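Local coordinates for ferric-siderophore receptor protein (Streptomyces coelicolor, PDB 2X4L), which probably binds ferric siderophores outside the cell membrane and hands them to a transporter for iron uptake, as solute-binding proteins of its family do, at residues G67-T72 against W126-E131; T92-E97 against E104-L109; I199-G204 against V230-P235; D261-D266 against L285-A290. All blocks are in the same frame, centred on the assembly; numbering follows the deposited sequence.

Contact 1: G67-T72 against W126-E131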
loop_
_atom_site.group_PDB
_atom_site.type_symbol
_atom_site.label_atom_id
_atom_site.label_comp_id
_atom_site.label_asym_id
_atom_site.label_seq_id
_atom_site.Cartn_x
_atom_site.Cartn_y
_atom_site.Cartn_z
ATOM N N GLY A 67 -1.206 -17.501 -8.451
ATOM C CA GLY A 67 -2.315 -16.659 -8.927
ATOM C C GLY A 67 -2.343 -15.370 -8.112
ATOM O O GLY A 67 -1.855 -15.343 -6.974
ATOM N N VAL A 68 -2.869 -14.334 -8.761
ATOM C CA VAL A 68 -3.013 -13.034 -8.101
ATOM C C VAL A 68 -4.428 -12.533 -8.341
ATOM O O VAL A 68 -5.088 -12.890 -9.309
ATOM C CB VAL A 68 -1.993 -11.947 -8.557
ATOM C CG1 VAL A 68 -0.597 -12.443 -8.216
ATOM C CG2 VAL A 68 -2.117 -11.600 -10.070
ATOM N N PHE A 69 -4.855 -11.595 -7.482
ATOM C CA PHE A 69 -6.082 -10.845 -7.706
ATOM C C PHE A 69 -5.875 -9.436 -7.180
ATOM O O PHE A 69 -5.365 -9.196 -6.084
ATOM C CB PHE A 69 -7.294 -11.563 -6.994
ATOM C CG PHE A 69 -7.129 -11.807 -5.540
ATOM C CD1 PHE A 69 -7.674 -10.921 -4.613
ATOM C CD2 PHE A 69 -6.355 -12.872 -5.047
ATOM C CE1 PHE A 69 -7.542 -11.091 -3.218
ATOM C CE2 PHE A 69 -6.226 -13.097 -3.637
ATOM C CZ PHE A 69 -6.815 -12.170 -2.727
ATOM N N GLY A 70 -6.313 -8.478 -8.025
ATOM C CA GLY A 70 -6.126 -7.055 -7.683
ATOM C C GLY A 70 -5.660 -6.354 -8.938
ATOM O O GLY A 70 -5.505 -6.930 -9.994
ATOM N N PRO A 71 -5.453 -5.036 -8.804
ATOM C CA PRO A 71 -4.910 -4.287 -9.931
ATOM C C PRO A 71 -3.566 -4.866 -10.310
ATOM O O PRO A 71 -2.629 -4.799 -9.536
ATOM C CB PRO A 71 -4.765 -2.843 -9.352
ATOM C CG PRO A 71 -5.685 -2.813 -8.206
ATOM C CD PRO A 71 -5.589 -4.216 -7.579
ATOM N N THR A 72 -3.466 -5.440 -11.537
ATOM C CA THR A 72 -2.280 -6.199 -11.922
ATOM C C THR A 72 -1.614 -5.674 -13.175
ATOM O O THR A 72 -0.390 -5.573 -13.216
ATOM C CB THR A 72 -2.626 -7.682 -12.058
ATOM O OG1 THR A 72 -3.219 -8.151 -10.825
ATOM C CG2 THR A 72 -1.271 -8.474 -12.236
ATOM N N TRP A 126 -8.774 -8.311 2.287
ATOM C CA TRP A 126 -8.807 -7.219 1.291
ATOM C C TRP A 126 -8.853 -7.755 -0.125
ATOM O O TRP A 126 -8.083 -8.668 -0.528
ATOM C CB TRP A 126 -7.512 -6.423 1.453
ATOM C CG TRP A 126 -7.411 -5.193 0.548
ATOM C CD1 TRP A 126 -6.439 -4.978 -0.357
ATOM C CD2 TRP A 126 -8.220 -3.995 0.576
ATOM N NE1 TRP A 126 -6.586 -3.707 -0.910
ATOM C CE2 TRP A 126 -7.631 -3.083 -0.309
ATOM C CE3 TRP A 126 -9.338 -3.565 1.348
ATOM C CZ2 TRP A 126 -8.140 -1.813 -0.529
ATOM C CZ3 TRP A 126 -9.868 -2.282 1.132
ATOM C CH2 TRP A 126 -9.239 -1.417 0.217
ATOM N N SER A 127 -9.824 -7.249 -0.863
ATOM C CA SER A 127 -10.004 -7.478 -2.295
ATOM C C SER A 127 -10.664 -8.820 -2.628
ATOM O O SER A 127 -10.886 -9.108 -3.826
ATOM C CB SER A 127 -8.639 -7.326 -3.060
ATOM O OG SER A 127 -8.871 -7.027 -4.447
ATOM N N VAL A 128 -10.972 -9.652 -1.638
ATOM C CA VAL A 128 -11.679 -10.912 -1.898
ATOM C C VAL A 128 -13.129 -10.461 -2.027
ATOM O O VAL A 128 -13.667 -9.807 -1.132
ATOM C CB VAL A 128 -11.491 -11.917 -0.741
ATOM C CG1 VAL A 128 -12.344 -13.146 -0.994
ATOM C CG2 VAL A 128 -10.047 -12.370 -0.694
ATOM N N PRO A 129 -13.791 -10.801 -3.158
ATOM C CA PRO A 129 -15.143 -10.282 -3.367
ATOM C C PRO A 129 -16.063 -10.646 -2.220
ATOM O O PRO A 129 -16.133 -11.824 -1.858
ATOM C CB PRO A 129 -15.588 -10.878 -4.669
ATOM C CG PRO A 129 -14.420 -11.477 -5.320
ATOM C CD PRO A 129 -13.255 -11.546 -4.313
ATOM N N GLU A 130 -16.789 -9.646 -1.713
ATOM C CA GLU A 130 -17.699 -9.934 -0.673
ATOM C C GLU A 130 -18.749 -10.937 -1.065
ATOM O O GLU A 130 -19.075 -11.766 -0.251
ATOM C CB GLU A 130 -18.399 -8.625 -0.295
ATOM C CG GLU A 130 -19.237 -8.808 0.960
ATOM C CD GLU A 130 -18.285 -8.861 2.170
ATOM O OE1 GLU A 130 -17.058 -8.463 2.044
ATOM O OE2 GLU A 130 -18.776 -9.325 3.220
ATOM N N GLU A 131 -19.197 -10.881 -2.296
ATOM C CA GLU A 131 -20.279 -11.790 -2.700
ATOM C C GLU A 131 -19.841 -13.233 -2.888
ATOM O O GLU A 131 -20.730 -14.127 -2.970
ATOM C CB GLU A 131 -20.921 -11.298 -3.949
ATOM C CG GLU A 131 -20.030 -11.362 -5.154
ATOM C CD GLU A 131 -19.135 -10.138 -5.406
ATOM O OE1 GLU A 131 -18.779 -9.294 -4.447
ATOM O OE2 GLU A 131 -18.787 -10.050 -6.628
#
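Phe69, at the end of strand 67-69, turns one side of its ring against the loop residues Trp126, Ser127 and Val128. The apolar part of the contact is carried by Val128, whose CG2 lies 3.8 Å from both CE1 and CZ of Phe69, so the methyl straddles that side of the ring on a slant. Ser127 adds its CB, 3.9 Å from Phe69 CE1. Two backbone carbonyls form the polar part. Trp126 O meets Phe69 CE1 at 3.7 Å, at the ring edge and near its plane, where the positive rim of the ring can weakly complement an oxygen; Thr116 OG1 hydrogen-bonds the same oxygen, so the ring edge is a secondary neighbour. Ser127 O comes to Phe69 CD1 obliquely. The ring reaches this spot because its CG sits between the backbone N and the carbonyl carbon (chi1 56°). At Gly70, CA is 4.2 Å from Ser127 OG, a loose van der Waals touch; the hydroxyl itself is hydrogen-bonded to the backbone N of Gly99. Within 67-72, Thr72 OG1 donates to Gly70 O over 2.7 Å from above the carbonyl plane, folding the turn that leaves the strand. Strand 67-69 lies between strands 48-51 and 92-95 in the parallel sheet, and Phe69 also packs on Val49, Phe51 and Leu114. The contact thus ties this sheet to the loop that leads from strand 113-118 to helix 133-139.

Contact 2: T92-E97 against E104-L109; sequences TVLGNE and EKYASL
The ring of Tyr106 meets Leu94 at its CD1, to which Leu94 CD1 comes obliquely at 3.9 Å. The tyrosine side chain also packs on Val49, Leu101, Pro111 and Ala140, and on Val136 and Leu139 of helix 133-139. The other branch of Leu94 goes to the helix itself. Its CD2 is 3.5 Å from Tyr106 N and 3.6 Å from Lys105 CG, and it also reaches Leu109 CD1 at 4.1 Å. One leucine thereby touches three helix-side residues, CD1 going to the tyrosine side chain, CD2 to the helix backbone and the lysine and leucine side chains.

Thr92 continues the contact toward the end of the helix. Its CG2, anti to the backbone N (chi1 -67° places OG1 beside that N), faces Lys105, with NZ 3.5 Å away. The lysine chain bends at chi2 (68°), which folds its methylenes back across Thr92 and Leu94. Thr92 and Leu109 reach toward each other tip to tip, and Leu109 CD2 lies 3.6 Å from Thr92 OG1. On the helix, Ser108 OG donates to Lys105 O over 2.7 Å. The packing joins edge strand 92-95 of the parallel sheet to helix 103-108, which follows it. Its chemistry grades from the buried Leu94 to the exposed Lys105, where an aliphatic stem covers the apolar groups, consistent with an ammonium left near solvent.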
loop_
_atom_site.group_PDB
_atom_site.type_symbol
_atom_site.label_atom_id
_atom_site.label_comp_id
_atom_site.label_asym_id
_atom_site.label_seq_id
_atom_site.Cartn_x
_atom_site.Cartn_y
_atom_site.Cartn_z
ATOM N N THR A 92 -1.266 -16.385 -12.874
ATOM C CA THR A 92 -2.622 -16.326 -13.407
ATOM C C THR A 92 -3.352 -15.181 -12.710
ATOM O O THR A 92 -3.439 -15.179 -11.494
ATOM C CB THR A 92 -3.365 -17.661 -13.092
ATOM O OG1 THR A 92 -2.710 -18.726 -13.855
ATOM C CG2 THR A 92 -4.858 -17.562 -13.486
ATOM N N VAL A 93 -3.881 -14.237 -13.492
ATOM C CA VAL A 93 -4.604 -13.144 -12.954
ATOM C C VAL A 93 -6.088 -13.580 -12.841
ATOM O O VAL A 93 -6.766 -13.864 -13.842
ATOM C CB VAL A 93 -4.485 -11.935 -13.898
ATOM C CG1 VAL A 93 -5.321 -10.756 -13.450
ATOM C CG2 VAL A 93 -3.008 -11.466 -13.936
ATOM N N LEU A 94 -6.575 -13.599 -11.573
ATOM C CA LEU A 94 -7.910 -14.055 -11.263
ATOM C C LEU A 94 -8.895 -12.909 -11.294
ATOM O O LEU A 94 -10.123 -13.138 -11.327
ATOM C CB LEU A 94 -7.874 -14.696 -9.861
ATOM C CG LEU A 94 -7.009 -15.954 -9.835
ATOM C CD1 LEU A 94 -6.872 -16.368 -8.330
ATOM C CD2 LEU A 94 -7.612 -17.129 -10.598
ATOM N N GLY A 95 -8.384 -11.679 -11.219
ATOM C CA GLY A 95 -9.196 -10.471 -11.220
ATOM C C GLY A 95 -8.147 -9.342 -11.375
ATOM O O GLY A 95 -7.057 -9.460 -10.781
ATOM N N ASN A 96 -8.524 -8.283 -12.093
ATOM C CA ASN A 96 -7.541 -7.242 -12.509
ATOM C C ASN A 96 -7.920 -5.874 -11.976
ATOM O O ASN A 96 -7.565 -4.825 -12.590
ATOM C CB ASN A 96 -7.366 -7.223 -14.048
ATOM C CG ASN A 96 -5.960 -6.851 -14.462
ATOM O OD1 ASN A 96 -5.172 -6.324 -13.680
ATOM N ND2 ASN A 96 -5.651 -7.103 -15.753
ATOM N N GLU A 97 -8.654 -5.882 -10.864
ATOM C CA GLU A 97 -9.105 -4.676 -10.156
ATOM C C GLU A 97 -9.390 -5.175 -8.722
ATOM O O GLU A 97 -9.468 -6.408 -8.493
ATOM C CB GLU A 97 -10.327 -3.969 -10.809
ATOM C CG GLU A 97 -11.503 -4.882 -10.821
ATOM C CD GLU A 97 -12.719 -4.342 -11.592
ATOM O OE1 GLU A 97 -12.535 -3.384 -12.357
ATOM O OE2 GLU A 97 -13.859 -4.884 -11.423
ATOM N N GLU A 104 -13.945 -20.174 -10.175
ATOM C CA GLU A 104 -13.649 -21.377 -10.957
ATOM C C GLU A 104 -12.176 -21.387 -11.360
ATOM O O GLU A 104 -11.535 -22.435 -11.286
ATOM C CB GLU A 104 -14.520 -21.457 -12.210
ATOM C CG GLU A 104 -16.045 -21.642 -11.908
ATOM C CD GLU A 104 -16.947 -21.577 -13.206
ATOM O OE1 GLU A 104 -16.456 -21.708 -14.373
ATOM O OE2 GLU A 104 -18.185 -21.404 -13.055
ATOM N N LYS A 105 -11.654 -20.241 -11.801
ATOM C CA LYS A 105 -10.258 -20.215 -12.218
ATOM C C LYS A 105 -9.376 -20.338 -10.988
ATOM O O LYS A 105 -8.260 -20.937 -11.057
ATOM C CB LYS A 105 -9.979 -18.878 -12.913
ATOM C CG LYS A 105 -8.653 -18.841 -13.538
ATOM C CD LYS A 105 -8.728 -19.897 -14.745
ATOM C CE LYS A 105 -7.725 -19.541 -15.815
ATOM N NZ LYS A 105 -7.540 -18.084 -15.682
ATOM N N TYR A 106 -9.797 -19.806 -9.793
ATOM C CA TYR A 106 -9.010 -20.001 -8.587
ATOM C C TYR A 106 -8.884 -21.531 -8.271
ATOM O O TYR A 106 -7.808 -21.965 -7.956
ATOM C CB TYR A 106 -9.753 -19.270 -7.483
ATOM C CG TYR A 106 -9.207 -19.392 -6.092
ATOM C CD1 TYR A 106 -7.860 -19.205 -5.822
ATOM C CD2 TYR A 106 -10.043 -19.728 -5.009
ATOM C CE1 TYR A 106 -7.373 -19.297 -4.501
ATOM C CE2 TYR A 106 -9.563 -19.810 -3.722
ATOM C CZ TYR A 106 -8.216 -19.554 -3.463
ATOM O OH TYR A 106 -7.640 -19.652 -2.209
ATOM N N ALA A 107 -10.030 -22.242 -8.326
ATOM C CA ALA A 107 -9.968 -23.675 -8.077
ATOM C C ALA A 107 -9.000 -24.394 -9.002
ATOM O O ALA A 107 -8.322 -25.344 -8.567
ATOM C CB ALA A 107 -11.335 -24.270 -8.269
ATOM N N SER A 108 -8.953 -23.944 -10.270
ATOM C CA SER A 108 -8.085 -24.570 -11.269
ATOM C C SER A 108 -6.588 -24.484 -10.902
ATOM O O SER A 108 -5.769 -25.259 -11.450
ATOM C CB SER A 108 -8.376 -24.026 -12.662
ATOM O OG SER A 108 -7.653 -22.855 -12.825
ATOM N N LEU A 109 -6.206 -23.577 -9.983
ATOM C CA LEU A 109 -4.804 -23.438 -9.557
ATOM C C LEU A 109 -4.473 -24.400 -8.477
ATOM O O LEU A 109 -3.324 -24.379 -8.031
ATOM C CB LEU A 109 -4.488 -21.967 -9.084
ATOM C CG LEU A 109 -4.854 -20.908 -10.165
ATOM C CD1 LEU A 109 -4.474 -19.596 -9.597
ATOM C CD2 LEU A 109 -4.050 -21.090 -11.463
#

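Contact 3: I199-G204 against V230-P235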
loop_
_atom_site.group_PDB
_atom_site.type_symbol
_atom_site.label_atom_id
_atom_site.label_comp_id
_atom_site.label_asym_id
_atom_site.label_seq_id
_atom_site.Cartn_x
_atom_site.Cartn_y
_atom_site.Cartn_z
ATOM N N ILE A 199 7.580 22.634 6.525
ATOM C CA ILE A 199 6.992 22.024 5.307
ATOM C C ILE A 199 5.782 21.148 5.627
ATOM O O ILE A 199 5.935 20.127 6.319
ATOM C CB ILE A 199 8.059 21.275 4.451
ATOM C CG1 ILE A 199 9.156 22.280 4.040
ATOM C CG2 ILE A 199 7.352 20.535 3.291
ATOM C CD1 ILE A 199 8.650 23.514 3.156
ATOM N N ARG A 200 4.607 21.550 5.163
ATOM C CA ARG A 200 3.309 20.881 5.483
ATOM C C ARG A 200 2.973 19.932 4.339
ATOM O O ARG A 200 2.932 20.359 3.169
ATOM C CB ARG A 200 2.192 21.911 5.554
ATOM C CG ARG A 200 2.448 22.866 6.666
ATOM C CD ARG A 200 1.728 24.218 6.533
ATOM N NE ARG A 200 2.234 24.983 5.430
ATOM C CZ ARG A 200 1.828 26.207 5.072
ATOM N NH1 ARG A 200 0.925 26.864 5.756
ATOM N NH2 ARG A 200 2.393 26.757 4.029
ATOM N N VAL A 201 2.823 18.661 4.637
ATOM C CA VAL A 201 2.485 17.621 3.655
ATOM C C VAL A 201 1.023 17.242 3.681
ATOM O O VAL A 201 0.513 16.968 4.792
ATOM C CB VAL A 201 3.335 16.373 3.978
ATOM C CG1 VAL A 201 3.016 15.294 2.877
ATOM C CG2 VAL A 201 4.844 16.785 3.922
ATOM N N LEU A 202 0.369 17.225 2.508
ATOM C CA LEU A 202 -1.009 16.877 2.398
ATOM C C LEU A 202 -1.099 15.592 1.652
ATOM O O LEU A 202 -0.509 15.432 0.548
ATOM C CB LEU A 202 -1.784 17.964 1.695
ATOM C CG LEU A 202 -3.299 17.653 1.689
ATOM C CD1 LEU A 202 -4.086 18.916 1.705
ATOM C CD2 LEU A 202 -3.639 16.846 0.461
ATOM N N ALA A 203 -1.793 14.596 2.208
ATOM C CA ALA A 203 -2.026 13.276 1.556
ATOM C C ALA A 203 -3.402 13.304 0.891
ATOM O O ALA A 203 -4.423 13.386 1.585
ATOM C CB ALA A 203 -1.983 12.200 2.596
ATOM N N GLY A 204 -3.410 13.201 -0.436
ATOM C CA GLY A 204 -4.674 13.264 -1.173
ATOM C C GLY A 204 -4.889 12.073 -2.107
ATOM O O GLY A 204 -3.955 11.311 -2.383
ATOM N N VAL A 230 7.405 13.986 10.194
ATOM C CA VAL A 230 6.815 14.741 9.056
ATOM C C VAL A 230 5.616 15.549 9.552
ATOM O O VAL A 230 4.842 15.028 10.370
ATOM C CB VAL A 230 6.430 13.831 7.922
ATOM C CG1 VAL A 230 5.733 14.603 6.788
ATOM C CG2 VAL A 230 7.684 13.224 7.322
ATOM N N ASN A 231 5.519 16.787 9.081
ATOM C CA ASN A 231 4.427 17.719 9.446
ATOM C C ASN A 231 3.310 17.503 8.427
ATOM O O ASN A 231 3.392 17.984 7.281
ATOM C CB ASN A 231 5.010 19.137 9.356
ATOM C CG ASN A 231 4.016 20.204 9.692
ATOM O OD1 ASN A 231 2.837 19.913 9.886
ATOM N ND2 ASN A 231 4.460 21.487 9.616
ATOM N N PHE A 232 2.302 16.776 8.829
ATOM C CA PHE A 232 1.117 16.578 7.964
ATOM C C PHE A 232 0.003 17.512 8.244
ATOM O O PHE A 232 -0.297 17.856 9.432
ATOM C CB PHE A 232 0.539 15.157 8.105
ATOM C CG PHE A 232 1.358 14.130 7.353
ATOM C CD1 PHE A 232 2.375 13.499 8.003
ATOM C CD2 PHE A 232 1.131 13.866 6.005
ATOM C CE1 PHE A 232 3.154 12.548 7.288
ATOM C CE2 PHE A 232 1.894 12.932 5.284
ATOM C CZ PHE A 232 2.930 12.318 5.945
ATOM N N VAL A 233 -0.691 17.880 7.161
ATOM C CA VAL A 233 -2.062 18.424 7.270
ATOM C C VAL A 233 -2.949 17.325 7.846
ATOM O O VAL A 233 -2.908 16.167 7.392
ATOM C CB VAL A 233 -2.609 18.796 5.863
ATOM C CG1 VAL A 233 -4.108 19.170 5.953
ATOM C CG2 VAL A 233 -1.820 19.940 5.372
ATOM N N GLU A 234 -3.710 17.665 8.879
ATOM C CA GLU A 234 -4.541 16.696 9.547
ATOM C C GLU A 234 -5.939 17.265 9.604
ATOM O O GLU A 234 -6.283 18.088 10.507
ATOM C CB GLU A 234 -4.050 16.540 11.004
ATOM C CG GLU A 234 -2.693 15.879 11.199
ATOM C CD GLU A 234 -2.658 14.360 11.038
ATOM O OE1 GLU A 234 -3.648 13.803 10.572
ATOM O OE2 GLU A 234 -1.587 13.793 11.345
ATOM N N PRO A 235 -6.816 16.761 8.755
ATOM C CA PRO A 235 -8.249 17.086 8.921
ATOM C C PRO A 235 -8.710 16.676 10.324
ATOM O O PRO A 235 -8.232 15.718 10.874
ATOM C CB PRO A 235 -8.945 16.185 7.860
ATOM C CG PRO A 235 -7.854 15.982 6.787
ATOM C CD PRO A 235 -6.575 15.838 7.622
HETATM O O HOH W 1 7.494 18.035 7.351
HETATM O O HOH W 2 -3.001 15.084 4.818
#
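Two backbone bonds pair Val201 with the chain on both sides of Phe232, as in parallel strands. Val201 N donates to Asn231 O over 2.8 Å, nearly straight at 172°, and Val233 N donates to Val201 O over 2.8 Å, a little more bent. Val201 O also receives a CA-H contact from Phe232 CA.

Val201 and Phe232 run alongside each other on the same face of the sheet. Val201 CG1 stands anti to the backbone N (chi1 -177°), which brings it 3.6 Å from Phe232 CE2, while CG2, beside that N, meets Val230 CG1 at 3.7 Å. Val233 CG2 packs at 4.2 Å on Leu202 CB.

The touching parts, Ile199 to Leu202 and Val230 to Val233, run 54° apart, so the pairing stays short, and a water bridges at each end. One links Ile199 O to Asn231 N, the other Val233 O to Ala203 N. Arg200 runs beside Asn231, its CG 3.8 Å from ND2, but their polar ends are held elsewhere: Arg200 by Asp261, Asn231 ND2 by Pro197 O.

The short, weakly bonded strand 231-232 thus adds to strand 200-206 in the mixed sheet, with strand 262-266 also paired to 200-206, while Leu222 and Phe225 of helix 220-227 pack on Phe232.

Contact 4: D261-D266 against L285-A290; sequences DVIIMD and LPAVKA
Ile263 projects its CD1 as a bump into a hollow lined by Leu285, Ala287 and Val288. Leu285 CD1 closes the end of the hollow, 3.7 Å from Ile263 CD1, and the two side chains cross at about a right angle, with CD1 against CD1. Ala287 CB makes a side wall, 3.8 Å from Ile263 CD1 and equally close to Ile263 CG1. Val288 borders it more loosely, its CG2 4.3 Å from Ile263 CD1. The extended isoleucine chain (chi2 176°), with CG1 beside the backbone N (chi1 -57°), sends CD1 out to Leu285 at the helix start and lays CG1 along Ala287.

This joins strand 262-266 of the mixed sheet to the short helix 286-289, which leads into strand 293-296, the parallel neighbour of 262-266. The link between those two strands through helices is a beta-alpha-beta crossover, and Ile263 lies beneath its helical limb. Leu285 stands at the N-cap position, and Lys289 N donates to Leu285 O over 2.8 Å.

Just before the strand, the CA atoms of Asp261 and Ala287 are 5.2 Å apart, a close spacing consistent with the small alanine side chain, whose CB lies 3.5 Å from Asp261 O. The Asp261 side chain leaves the backbone away from 285-290, and its carboxylate salt-bridges Arg200. Ile263 also packs on Leu202 and on Trp282 of helix 280-283.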
loop_
_atom_site.group_PDB
_atom_site.type_symbol
_atom_site.label_atom_id
_atom_site.label_comp_id
_atom_site.label_asym_id
_atom_site.label_seq_id
_atom_site.Cartn_x
_atom_site.Cartn_y
_atom_site.Cartn_z
ATOM N N ASP A 261 2.461 22.510 1.343
ATOM C CA ASP A 261 3.667 22.759 0.634
ATOM C C ASP A 261 4.056 21.586 -0.287
ATOM O O ASP A 261 4.582 21.770 -1.389
ATOM C CB ASP A 261 4.801 23.052 1.613
ATOM C CG ASP A 261 4.437 24.160 2.522
ATOM O OD1 ASP A 261 4.023 25.235 2.029
ATOM O OD2 ASP A 261 4.307 24.008 3.756
ATOM N N VAL A 262 3.801 20.355 0.184
ATOM C CA VAL A 262 4.069 19.145 -0.614
ATOM C C VAL A 262 2.757 18.361 -0.590
ATOM O O VAL A 262 2.135 18.194 0.498
ATOM C CB VAL A 262 5.173 18.269 0.032
ATOM C CG1 VAL A 262 5.268 16.950 -0.690
ATOM C CG2 VAL A 262 6.477 19.036 -0.014
ATOM N N ILE A 263 2.309 17.924 -1.757
ATOM C CA ILE A 263 1.115 17.011 -1.823
ATOM C C ILE A 263 1.568 15.641 -2.303
ATOM O O ILE A 263 2.313 15.552 -3.301
ATOM C CB ILE A 263 0.077 17.609 -2.752
ATOM C CG1 ILE A 263 -0.290 18.982 -2.276
ATOM C CG2 ILE A 263 -1.155 16.645 -2.824
ATOM C CD1 ILE A 263 -1.330 19.739 -3.279
ATOM N N ILE A 264 1.141 14.581 -1.569
ATOM C CA ILE A 264 1.433 13.213 -1.942
ATOM C C ILE A 264 0.124 12.578 -2.394
ATOM O O ILE A 264 -0.871 12.574 -1.604
ATOM C CB ILE A 264 2.172 12.476 -0.856
ATOM C CG1 ILE A 264 1.381 12.238 0.463
ATOM C CG2 ILE A 264 3.480 13.364 -0.492
ATOM C CD1 ILE A 264 2.085 11.358 1.545
ATOM N N MET A 265 0.056 12.178 -3.670
ATOM C CA MET A 265 -1.206 11.739 -4.271
ATOM C C MET A 265 -1.213 10.222 -4.500
ATOM O O MET A 265 -0.312 9.652 -5.098
ATOM C CB MET A 265 -1.400 12.420 -5.628
ATOM C CG MET A 265 -1.740 13.950 -5.478
ATOM S SD MET A 265 -3.184 14.291 -4.599
ATOM C CE MET A 265 -4.432 13.634 -5.719
ATOM N N ASP A 266 -2.324 9.620 -4.094
ATOM C CA ASP A 266 -2.613 8.208 -4.291
ATOM C C ASP A 266 -2.228 7.797 -5.729
ATOM O O ASP A 266 -2.679 8.413 -6.729
ATOM C CB ASP A 266 -4.131 8.051 -4.103
ATOM C CG ASP A 266 -4.607 6.608 -3.908
ATOM O OD1 ASP A 266 -3.962 5.654 -4.300
ATOM O OD2 ASP A 266 -5.733 6.559 -3.359
ATOM N N LEU A 285 -3.210 25.259 -7.146
ATOM C CA LEU A 285 -2.625 25.019 -5.829
ATOM C C LEU A 285 -1.154 25.436 -5.786
ATOM O O LEU A 285 -0.387 25.113 -6.693
ATOM C CB LEU A 285 -2.767 23.547 -5.438
ATOM C CG LEU A 285 -4.163 23.091 -5.008
ATOM C CD1 LEU A 285 -4.173 21.599 -4.709
ATOM C CD2 LEU A 285 -4.641 23.887 -3.803
ATOM N N PRO A 286 -0.766 26.152 -4.736
ATOM C CA PRO A 286 0.622 26.606 -4.590
ATOM C C PRO A 286 1.613 25.462 -4.784
ATOM O O PRO A 286 2.632 25.631 -5.453
ATOM C CB PRO A 286 0.670 27.104 -3.145
ATOM C CG PRO A 286 -0.726 27.526 -2.851
ATOM C CD PRO A 286 -1.610 26.573 -3.605
ATOM N N ALA A 287 1.307 24.310 -4.196
ATOM C CA ALA A 287 2.156 23.134 -4.301
ATOM C C ALA A 287 2.202 22.614 -5.730
ATOM O O ALA A 287 3.265 22.235 -6.224
ATOM C CB ALA A 287 1.673 22.045 -3.353
ATOM N N VAL A 288 1.052 22.594 -6.398
ATOM C CA VAL A 288 1.012 22.103 -7.797
ATOM C C VAL A 288 1.787 23.062 -8.745
ATOM O O VAL A 288 2.624 22.593 -9.534
ATOM C CB VAL A 288 -0.444 21.988 -8.243
ATOM C CG1 VAL A 288 -0.535 21.557 -9.687
ATOM C CG2 VAL A 288 -1.113 20.963 -7.368
ATOM N N LYS A 289 1.607 24.351 -8.535
ATOM C CA LYS A 289 2.315 25.344 -9.342
ATOM C C LYS A 289 3.785 25.260 -9.089
ATOM O O LYS A 289 4.570 25.492 -10.029
ATOM C CB LYS A 289 1.792 26.741 -9.022
ATOM C CG LYS A 289 0.410 27.010 -9.660
ATOM C CD LYS A 289 -0.234 28.094 -8.809
ATOM C CE LYS A 289 -0.070 29.446 -9.344
ATOM N NZ LYS A 289 -0.885 30.252 -8.380
ATOM N N ALA A 290 4.185 24.955 -7.837
ATOM C CA ALA A 290 5.641 24.819 -7.521
ATOM C C ALA A 290 6.235 23.482 -7.948
ATOM O O ALA A 290 7.426 23.257 -7.777
ATOM C CB ALA A 290 5.961 25.108 -5.999
#

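How the contacts relate
The contacts form two groups on opposite sides of the chain's centre, contacts 1 and 3 centred about 30 Å apart. Contacts 1 and 2 share the five-stranded parallel sheet, where Val68 O and Leu94 N are 2.8 Å apart, a probable hydrogen bond. Contacts 3 and 4 share the mixed sheet through Leu202 O and Ile264 N, also probably bonded at 2.8 Å. Contacts 1, 3 and 4 are buried; contact 2, on an edge strand, is partly open. Contact 3 alone has backbone hydrogen bonds between its segments. Contacts 2 and 4 set strands against helices mainly by aliphatic packing, contact 2 adding a tyrosine and a lysine stem; contact 1 sets a ring against a loop.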